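Side-chain contacts in uncharacterized protein (Cytophaga hutchinsonii ATCC 33406, PDB 3FF4), which is of unknown function but has a Rossmann-like fold and probably binds coenzyme A or a related nucleotide: residues Gly11-Glu15 / Thr16-Ala20; Glu99-Glu103 / Asn104-Pro108. All blocks are in the same frame, centred on the assembly; numbering follows the deposited sequence.

Contact 1 (Gly11-Glu15 / Thr16-Ala20); sequences GATPE and TNRYA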
# COMPACT_ATOMS: atom_id res chain seq x y z
N GLY A 11 1.54 -3.80 -5.10
CA GLY A 11 1.68 -5.24 -5.07
C GLY A 11 0.32 -5.96 -5.05
O GLY A 11 0.25 -7.15 -4.71
N ALA A 12 -0.76 -5.26 -5.44
CA ALA A 12 -2.09 -5.89 -5.47
C ALA A 12 -2.12 -7.18 -6.30
O ALA A 12 -1.44 -7.28 -7.33
CB ALA A 12 -3.11 -4.93 -6.00
N THR A 13 -2.89 -8.17 -5.85
CA THR A 13 -2.98 -9.47 -6.56
C THR A 13 -4.40 -10.01 -6.44
O THR A 13 -5.07 -9.73 -5.43
CB THR A 13 -1.92 -10.51 -6.07
OG1 THR A 13 -2.16 -11.78 -6.71
CG2 THR A 13 -1.93 -10.68 -4.55
N PRO A 14 -4.89 -10.73 -7.47
CA PRO A 14 -6.21 -11.37 -7.29
C PRO A 14 -6.18 -12.68 -6.47
O PRO A 14 -7.25 -13.17 -6.07
CB PRO A 14 -6.68 -11.62 -8.74
CG PRO A 14 -5.40 -11.77 -9.51
CD PRO A 14 -4.39 -10.88 -8.86
N GLU A 15 -4.99 -13.24 -6.24
CA GLU A 15 -4.85 -14.49 -5.47
C GLU A 15 -5.33 -14.29 -4.03
O GLU A 15 -4.72 -13.56 -3.25
CB GLU A 15 -3.40 -14.96 -5.50
CG GLU A 15 -2.90 -15.25 -6.90
CD GLU A 15 -1.41 -15.05 -7.03
OE1 GLU A 15 -0.90 -14.00 -6.59
OE2 GLU A 15 -0.74 -15.97 -7.56
N THR A 16 -6.44 -14.96 -3.70
CA THR A 16 -7.17 -14.72 -2.44
C THR A 16 -6.44 -15.11 -1.16
O THR A 16 -6.82 -14.69 -0.07
CB THR A 16 -8.59 -15.36 -2.45
OG1 THR A 16 -8.47 -16.79 -2.58
CG2 THR A 16 -9.46 -14.81 -3.57
N ASN A 17 -5.40 -15.92 -1.29
CA ASN A 17 -4.60 -16.35 -0.14
C ASN A 17 -3.45 -15.39 0.16
O ASN A 17 -2.77 -15.52 1.17
CB ASN A 17 -4.02 -17.74 -0.42
CG ASN A 17 -3.09 -17.75 -1.63
OD1 ASN A 17 -3.47 -17.36 -2.73
ND2 ASN A 17 -1.86 -18.18 -1.42
N ARG A 18 -3.23 -14.42 -0.73
CA ARG A 18 -2.12 -13.49 -0.56
C ARG A 18 -2.53 -12.32 0.31
O ARG A 18 -3.69 -11.83 0.24
CB ARG A 18 -1.58 -13.02 -1.92
CG ARG A 18 -0.96 -14.15 -2.74
CD ARG A 18 0.19 -14.84 -2.00
NE ARG A 18 1.24 -13.87 -1.72
CZ ARG A 18 2.20 -13.52 -2.56
NH1 ARG A 18 3.07 -12.59 -2.19
NH2 ARG A 18 2.31 -14.07 -3.77
N TYR A 19 -1.58 -11.86 1.12
CA TYR A 19 -1.81 -10.75 2.05
C TYR A 19 -2.29 -9.45 1.39
O TYR A 19 -3.08 -8.74 1.99
CB TYR A 19 -0.64 -10.54 3.03
CG TYR A 19 -0.75 -11.46 4.24
CD1 TYR A 19 -0.72 -12.84 4.09
CD2 TYR A 19 -0.92 -10.94 5.51
CE1 TYR A 19 -0.83 -13.69 5.18
CE2 TYR A 19 -1.02 -11.78 6.63
CZ TYR A 19 -0.97 -13.14 6.44
OH TYR A 19 -1.10 -13.97 7.51
N ALA A 20 -1.87 -9.16 0.17
CA ALA A 20 -2.38 -7.93 -0.50
C ALA A 20 -3.87 -8.03 -0.79
O ALA A 20 -4.56 -6.99 -0.84
CB ALA A 20 -1.60 -7.61 -1.79

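Contact 2 (Glu99-Glu103 / Asn104-Pro108); sequences EILSE and NGIEP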
# COMPACT_ATOMS: atom_id res chain seq x y z
N GLU A 99 14.15 5.72 5.22
CA GLU A 99 14.88 6.98 5.37
C GLU A 99 14.56 7.96 4.27
O GLU A 99 14.39 9.14 4.54
CB GLU A 99 16.38 6.75 5.39
CG GLU A 99 16.82 6.04 6.61
CD GLU A 99 18.31 5.77 6.61
OE1 GLU A 99 19.07 6.46 5.87
OE2 GLU A 99 18.71 4.85 7.37
N ILE A 100 14.49 7.47 3.04
CA ILE A 100 14.16 8.33 1.91
C ILE A 100 12.78 8.94 2.13
O ILE A 100 12.57 10.16 1.94
CB ILE A 100 14.23 7.57 0.58
CG1 ILE A 100 15.70 7.28 0.21
CG2 ILE A 100 13.55 8.37 -0.52
CD1 ILE A 100 15.85 6.38 -1.00
N LEU A 101 11.83 8.12 2.56
CA LEU A 101 10.48 8.61 2.86
C LEU A 101 10.49 9.68 3.96
O LEU A 101 9.98 10.79 3.76
CB LEU A 101 9.54 7.46 3.26
CG LEU A 101 9.18 6.53 2.10
CD1 LEU A 101 8.53 5.25 2.64
CD2 LEU A 101 8.29 7.22 1.07
N SER A 102 11.04 9.33 5.13
CA SER A 102 11.01 10.21 6.27
C SER A 102 11.78 11.51 5.99
O SER A 102 11.34 12.56 6.42
CB SER A 102 11.52 9.45 7.50
OG SER A 102 12.83 8.94 7.24
N GLU A 103 12.87 11.43 5.22
CA GLU A 103 13.60 12.59 4.67
C GLU A 103 12.72 13.50 3.86
O GLU A 103 12.96 14.70 3.81
CB GLU A 103 14.64 12.12 3.63
CG GLU A 103 15.95 12.25 4.07
CD GLU A 103 16.95 11.58 3.15
OE1 GLU A 103 16.88 11.64 1.88
OE2 GLU A 103 17.85 11.00 3.74
N ASN A 104 11.80 12.90 3.13
CA ASN A 104 10.90 13.67 2.27
C ASN A 104 9.59 13.96 2.99
O ASN A 104 8.60 14.25 2.34
CB ASN A 104 10.63 12.93 0.95
CG ASN A 104 11.80 13.03 -0.02
OD1 ASN A 104 11.86 13.94 -0.85
ND2 ASN A 104 12.75 12.09 0.07
N GLY A 105 9.59 13.89 4.33
CA GLY A 105 8.37 14.17 5.12
C GLY A 105 7.22 13.16 5.01
O GLY A 105 6.06 13.50 5.30
N ILE A 106 7.52 11.93 4.58
CA ILE A 106 6.53 10.84 4.52
C ILE A 106 6.82 9.83 5.66
O ILE A 106 7.97 9.36 5.81
CB ILE A 106 6.57 10.12 3.14
CG1 ILE A 106 6.26 11.12 2.01
CG2 ILE A 106 5.62 8.92 3.11
CD1 ILE A 106 6.66 10.65 0.57
N GLU A 107 5.79 9.50 6.46
CA GLU A 107 6.00 8.69 7.62
C GLU A 107 6.09 7.19 7.25
O GLU A 107 5.11 6.60 6.79
CB GLU A 107 4.90 8.91 8.65
CG GLU A 107 5.19 8.25 9.99
CD GLU A 107 3.97 8.18 10.90
OE1 GLU A 107 2.81 8.26 10.43
OE2 GLU A 107 4.17 7.98 12.11
N PRO A 108 7.28 6.58 7.45
CA PRO A 108 7.34 5.14 7.28
C PRO A 108 6.78 4.47 8.56
O PRO A 108 7.11 4.90 9.67
CB PRO A 108 8.83 4.87 7.11
CG PRO A 108 9.55 6.04 7.82
CD PRO A 108 8.53 7.13 8.04

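Contact 1 (Gly11-Glu15 / Thr16-Ala20)
T13 and R18 meet across the loop that leads from strand 7-10 into helix 19-30, the first beta-alpha connection of a Rossmann-like fold. Their side chains cross at about a right angle, and the methyl CG2 of T13 lies 3.5 Å from CB of R18. With OG1 anti to its own N (chi1 174°), T13 sends hydroxyl and methyl to different tasks. OG1 accepts from the backbone N of E15 in an ST turn. E15 is modelled in two conformers; in the one described here OG1 of T13 also donates to OE1 of E15 over 2.6 Å, meeting that oxygen on its anti side, 28° out of the carboxylate plane. E15 and R18 run side by side in the same direction, CB of E15 3.8 Å from CG of R18. In this conformer the carboxylate and guanidinium planes are turned 44° against each other, and OE1 of E15 stays 4.3 Å from NH2 of R18, an attraction of charges without a bond; the salt bridge of E15 goes to K40. Losing both branches to an alanine at T13 would probably leave the N of E15 without its acceptor, the carboxylate freer to swing, and a gap beside R18. A type I turn from E15 to R18 brings R18 to the N-cap of the helix. Deeper in, CB of the buried A20 lies 3.5 Å from O of G11.

Contact 2 (Glu99-Glu103 / Asn104-Pro108)
I106 N bonds to L101 O at 2.8 Å and G105 N to S102 O at 3.0 Å as the chain turns off the end of helix 95-103, with G105 at positive phi (68°). N104 folds back beside I100, the two side chains pointing the same way. Its CG is anti to its carbonyl carbon (chi1 -76°), which brings ND2 to 2.7 Å from O of I100 in a nearly straight bond (178°), with that oxygen in the plane of the amide. The backbone N of N104 reaches the same O of I100 from the opposite face of the carbonyl, at 3.1 Å, and one residue thus grips this acceptor twice. On the buried side L101 and I106 cross obliquely: CD2 of L101 touches CG2 of I106 at 3.8 Å, with CD1 of I106 equally near. V86 of the adjacent strand meets both side chains, while helix 75-81 adds I78 against L101 and L79 against I106. Further along, the ring of P108 comes against S102, its CD 3.8 Å from CB of S102, while OG of S102 turns to the helix and bonds to O of E98. The paired backbone bonds make a Schellman motif with G105 as C-prime residue, here ending the helix of the beta-alpha-beta unit 85-88, 95-103, 107-110.

The two contacts lie on opposite sides of the chain's centre, with centres about 26 Å apart and nearest atoms about 14 Å apart, and share no helix or strand. Contact 1 leads from strand 7-10 of the parallel sheet into the start of a helix; contact 2 leads from the end of a helix into strand 107-110 at one edge of the sheet. Each is partly buried. In contact 1 the inner face is small, provided by A20 and a threonine methyl, and the outer one carries charge, with K40 in a salt bridge to the carboxylate. Contact 2 relies on carbonyls at a helix end, one of them hydrogen-bonded by a side-chain amide, above a larger aliphatic patch set against strand 85-88 and helix 75-81.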